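Local coordinates for 6-phosphogluconate dehydratase (PDB 2GP4), which probably catalyses the dehydration of 6-phosphogluconate to 2-dehydro-3-deoxy-6-phosphogluconate, a step of the Entner-Doudoroff pathway, at residues Ala456-Pro459 / Gln460-Val463; Ile336-Asn339 / Trp340-Ser344. All coordinates share one frame; numbering follows the deposited sequence.

Contact 1: residues Ala456-Pro459 / Gln460-Val463; sequences AVQP and QHRV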
loop_
_atom_site.group_PDB
_atom_site.type_symbol
_atom_site.label_atom_id
_atom_site.label_comp_id
_atom_site.label_asym_id
_atom_site.label_seq_id
_atom_site.Cartn_x
_atom_site.Cartn_y
_atom_site.Cartn_z
ATOM N N ALA A 456 16.197 3.749 -5.301
ATOM C CA ALA A 456 16.711 4.695 -6.294
ATOM C C ALA A 456 17.809 5.582 -5.701
ATOM O O ALA A 456 18.188 6.603 -6.283
ATOM C CB ALA A 456 15.570 5.544 -6.869
ATOM N N VAL A 457 18.315 5.185 -4.536
ATOM C CA VAL A 457 19.370 5.930 -3.856
ATOM C C VAL A 457 20.704 5.230 -4.078
ATOM O O VAL A 457 20.879 4.070 -3.700
ATOM C CB VAL A 457 19.092 6.083 -2.337
ATOM C CG1 VAL A 457 20.198 6.886 -1.661
ATOM C CG2 VAL A 457 17.741 6.748 -2.104
ATOM N N GLN A 458 21.635 5.940 -4.711
ATOM C CA GLN A 458 22.976 5.417 -4.950
ATOM C C GLN A 458 23.658 5.140 -3.609
ATOM O O GLN A 458 23.446 5.887 -2.651
ATOM C CB GLN A 458 23.798 6.401 -5.785
ATOM C CG GLN A 458 23.321 6.548 -7.222
ATOM C CD GLN A 458 24.304 7.319 -8.087
ATOM O OE1 GLN A 458 24.546 8.507 -7.871
ATOM N NE2 GLN A 458 24.875 6.643 -9.080
ATOM N N PRO A 459 24.454 4.052 -3.524
ATOM C CA PRO A 459 25.122 3.691 -2.263
ATOM C C PRO A 459 25.922 4.836 -1.648
ATOM O O PRO A 459 25.960 4.968 -0.421
ATOM C CB PRO A 459 26.055 2.547 -2.675
ATOM C CG PRO A 459 25.355 1.911 -3.836
ATOM C CD PRO A 459 24.758 3.081 -4.595
ATOM N N GLN A 460 26.532 5.669 -2.489
ATOM C CA GLN A 460 27.267 6.844 -2.009
ATOM C C GLN A 460 26.375 7.807 -1.219
ATOM O O GLN A 460 26.864 8.536 -0.352
ATOM C CB GLN A 460 27.962 7.576 -3.175
ATOM C CG GLN A 460 27.006 8.243 -4.181
ATOM C CD GLN A 460 27.684 8.647 -5.477
ATOM O OE1 GLN A 460 28.634 9.434 -5.483
ATOM N NE2 GLN A 460 27.186 8.112 -6.594
ATOM N N HIS A 461 25.076 7.795 -1.515
ATOM C CA HIS A 461 24.124 8.728 -0.904
ATOM C C HIS A 461 23.260 8.120 0.211
ATOM O O HIS A 461 22.323 8.771 0.679
ATOM C CB HIS A 461 23.208 9.359 -1.975
ATOM C CG HIS A 461 23.933 10.160 -3.014
ATOM N ND1 HIS A 461 23.628 10.082 -4.358
ATOM C CD2 HIS A 461 24.949 11.051 -2.912
ATOM C CE1 HIS A 461 24.418 10.893 -5.038
ATOM N NE2 HIS A 461 25.232 11.490 -4.185
ATOM N N ARG A 462 23.572 6.895 0.638
ATOM C CA ARG A 462 22.754 6.189 1.639
ATOM C C ARG A 462 23.101 6.515 3.092
ATOM O O ARG A 462 22.398 6.093 4.015
ATOM C CB ARG A 462 22.780 4.668 1.409
ATOM C CG ARG A 462 21.933 4.219 0.220
ATOM C CD ARG A 462 21.967 2.716 0.007
ATOM N NE ARG A 462 21.343 2.367 -1.269
ATOM C CZ ARG A 462 21.197 1.130 -1.743
ATOM N NH1 ARG A 462 21.629 0.078 -1.056
ATOM N NH2 ARG A 462 20.608 0.947 -2.916
ATOM N N VAL A 463 24.184 7.262 3.293
ATOM C CA VAL A 463 24.591 7.722 4.621
ATOM C C VAL A 463 24.829 9.230 4.574
ATOM O O VAL A 463 25.700 9.696 3.843
ATOM C CB VAL A 463 25.890 7.004 5.113
ATOM C CG1 VAL A 463 26.305 7.508 6.493
ATOM C CG2 VAL A 463 25.708 5.489 5.132
HETATM O O HOH W 1 21.195 8.999 -5.326
#
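Arg462 doubles back along the chain to hold the carbonyl of Val457, five residues earlier. Its CB starts beside the oxygen of Pro459, 3.7 Å from Pro459 O. CG then passes between a backbone oxygen and a methyl, 3.6 Å from Gln458 O and 3.7 Å from Val457 CG1. CD runs on past Pro459 CA, and the chain stays extended from CG to NE, which brings the guanidinium side-on to Val457 O. Arg462 NE donates to Val457 O from above the carbonyl plane at 3.0 Å, while NH2 of the same arginine approaches that oxygen nearly along the C=O direction in a longer bond of 3.2 Å. Two donors of one side chain thus converge on a single acceptor. The backbone beneath turns through a short 3-10 segment that includes Pro459, Gln460 and His461, within the connection between strands 448-453 and 463-471 of the mixed sheet in the C-terminal family region. Its i to i+3 bonds are His461 N to Gln458 O, at 2.8 Å, and Arg462 N to Pro459 O. Replacing Arg462 by an alanine would probably leave Val457 O without the two guanidinium donors and free the start of the turn to shift. Val457 also meets the second half of the turn through CG1, which the first torsion (chi1 -179°) sets anti to the backbone N and beside the carbonyl carbon, against His461 CB and O. The side chains of Gln458 and His461 run side by side, their amide and ring planes 51° apart. Gln460 CG sits over one face of the imidazole, 3.6 Å above its plane, and a water bound to His461 ND1 accepts from Gln458 N.

Contact 2: residues Ile336-Asn339 / Trp340-Ser344; sequences IIVN and WDDFS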
loop_
_atom_site.group_PDB
_atom_site.type_symbol
_atom_site.label_atom_id
_atom_site.label_comp_id
_atom_site.label_asym_id
_atom_site.label_seq_id
_atom_site.Cartn_x
_atom_site.Cartn_y
_atom_site.Cartn_z
ATOM N N ILE A 336 -4.565 -9.533 12.788
ATOM C CA ILE A 336 -3.193 -9.827 12.392
ATOM C C ILE A 336 -2.291 -8.619 12.618
ATOM O O ILE A 336 -2.561 -7.529 12.110
ATOM C CB ILE A 336 -3.128 -10.304 10.920
ATOM C CG1 ILE A 336 -3.999 -11.557 10.742
ATOM C CG2 ILE A 336 -1.688 -10.600 10.509
ATOM C CD1 ILE A 336 -4.587 -11.733 9.355
ATOM N N ILE A 337 -1.223 -8.819 13.387
ATOM C CA ILE A 337 -0.325 -7.730 13.765
ATOM C C ILE A 337 0.984 -7.786 12.978
ATOM O O ILE A 337 1.776 -8.713 13.149
ATOM C CB ILE A 337 -0.038 -7.730 15.291
ATOM C CG1 ILE A 337 -1.351 -7.848 16.084
ATOM C CG2 ILE A 337 0.775 -6.486 15.686
ATOM C CD1 ILE A 337 -1.198 -7.878 17.601
ATOM N N VAL A 338 1.192 -6.785 12.121
ATOM C CA VAL A 338 2.398 -6.658 11.294
ATOM C C VAL A 338 3.108 -5.331 11.599
ATOM O O VAL A 338 2.460 -4.287 11.706
ATOM C CB VAL A 338 2.047 -6.713 9.773
ATOM C CG1 VAL A 338 3.270 -6.426 8.903
ATOM C CG2 VAL A 338 1.431 -8.056 9.390
ATOM N N ASN A 339 4.432 -5.365 11.747
ATOM C CA ASN A 339 5.195 -4.136 11.993
ATOM C C ASN A 339 6.292 -3.865 10.945
ATOM O O ASN A 339 6.438 -4.621 9.988
ATOM C CB ASN A 339 5.736 -4.090 13.440
ATOM C CG ASN A 339 6.685 -5.248 13.774
ATOM O OD1 ASN A 339 6.812 -5.635 14.942
ATOM N ND2 ASN A 339 7.359 -5.793 12.764
ATOM N N TRP A 340 7.057 -2.792 11.136
ATOM C CA TRP A 340 8.127 -2.426 10.203
ATOM C C TRP A 340 9.287 -3.413 10.153
ATOM O O TRP A 340 9.983 -3.489 9.148
ATOM C CB TRP A 340 8.642 -1.002 10.456
ATOM C CG TRP A 340 7.669 0.063 10.050
ATOM C CD1 TRP A 340 6.613 -0.071 9.184
ATOM C CD2 TRP A 340 7.672 1.432 10.466
ATOM N NE1 TRP A 340 5.955 1.124 9.048
ATOM C CE2 TRP A 340 6.582 2.068 9.817
ATOM C CE3 TRP A 340 8.480 2.185 11.329
ATOM C CZ2 TRP A 340 6.281 3.416 10.009
ATOM C CZ3 TRP A 340 8.182 3.526 11.517
ATOM C CH2 TRP A 340 7.091 4.129 10.857
ATOM N N ASP A 341 9.494 -4.166 11.228
ATOM C CA ASP A 341 10.499 -5.233 11.219
ATOM C C ASP A 341 10.126 -6.304 10.192
ATOM O O ASP A 341 11.002 -6.886 9.552
ATOM C CB ASP A 341 10.640 -5.874 12.594
ATOM C CG ASP A 341 10.988 -4.875 13.677
ATOM O OD1 ASP A 341 10.071 -4.461 14.412
ATOM O OD2 ASP A 341 12.174 -4.515 13.806
ATOM N N ASP A 342 8.825 -6.566 10.043
ATOM C CA ASP A 342 8.348 -7.494 9.024
ATOM C C ASP A 342 8.687 -6.986 7.627
ATOM O O ASP A 342 9.230 -7.727 6.821
ATOM C CB ASP A 342 6.841 -7.737 9.140
ATOM C CG ASP A 342 6.420 -8.200 10.530
ATOM O OD1 ASP A 342 7.195 -8.917 11.207
ATOM O OD2 ASP A 342 5.295 -7.844 10.940
ATOM N N PHE A 343 8.379 -5.716 7.358
ATOM C CA PHE A 343 8.585 -5.126 6.032
ATOM C C PHE A 343 10.060 -5.102 5.646
ATOM O O PHE A 343 10.428 -5.511 4.541
ATOM C CB PHE A 343 8.003 -3.708 5.967
ATOM C CG PHE A 343 6.515 -3.670 5.759
ATOM C CD1 PHE A 343 5.977 -3.684 4.475
ATOM C CD2 PHE A 343 5.651 -3.610 6.843
ATOM C CE1 PHE A 343 4.604 -3.648 4.277
ATOM C CE2 PHE A 343 4.274 -3.568 6.653
ATOM C CZ PHE A 343 3.752 -3.589 5.369
ATOM N N SER A 344 10.885 -4.632 6.580
ATOM C CA SER A 344 12.313 -4.430 6.375
ATOM C C SER A 344 13.042 -5.754 6.149
ATOM O O SER A 344 13.906 -5.847 5.276
ATOM C CB SER A 344 12.904 -3.682 7.580
ATOM O OG SER A 344 14.265 -3.355 7.397
#
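Asp342 reaches back from the first turn of its helix to the backbone of Asn339, where its OD2 lies 2.7 Å from Asn339 N and accepts its hydrogen. The N-H points fairly straight at the oxygen, with an angle of 154° at the hydrogen, but comes from above the carboxylate plane. Placing CG anti to its own carbonyl carbon (chi1 -55°) helps carry the carboxylate back along the chain to this amide. OD2 has a second partner, a salt bridge with Arg35, and OD1 pairs likewise with Arg31, both on helix 23-51, an environment likely to favour the ionised carboxylate. Asn339 occupies the N-cap of helix 340-347, and its amide supplies the half of a capping box in which the side chain of the third helical residue accepts from the N-cap N-H. Asn339 O opens the helical bonding, accepting weakly from Asp342 N (3.1 Å) and Phe343 N (3.4 Å). The first regular bond wholly inside the helix runs from Ser344 N to Trp340 O. Trp340 N, at the first helical position, donates to Glu615, and Asp341 OD1 forms a salt bridge with Arg449. Beside these polar links, Val338 CG1 packs 3.8 Å from Phe343 CE2, the two side chains crossing at about a right angle. Asn339 O lies at the edge of the Phe343 ring, 3.4 Å from CD2. Both apolar side chains also touch Ile311 of helix 304-316.

In the fold
Both contacts are local, each within one continuous stretch of chain, and they share no element: contact 1 shapes a connection between strands in the C-terminal family region, whereas contact 2 starts a helix in the N-terminal one. Their centres are 24 Å apart and their nearest atoms about 12 Å, without touching. Contact 1 lies at the surface, with Val457 as its one buried participant, and a side-chain cation serves a backbone carbonyl there. Contact 2 is partly buried, and the roles are reversed: a side-chain anion serves a backbone amide while arginines of another helix balance it. Residues of 340-344 also reach strand 440-445 at the sheet's edge, so contact 2 borders both regions.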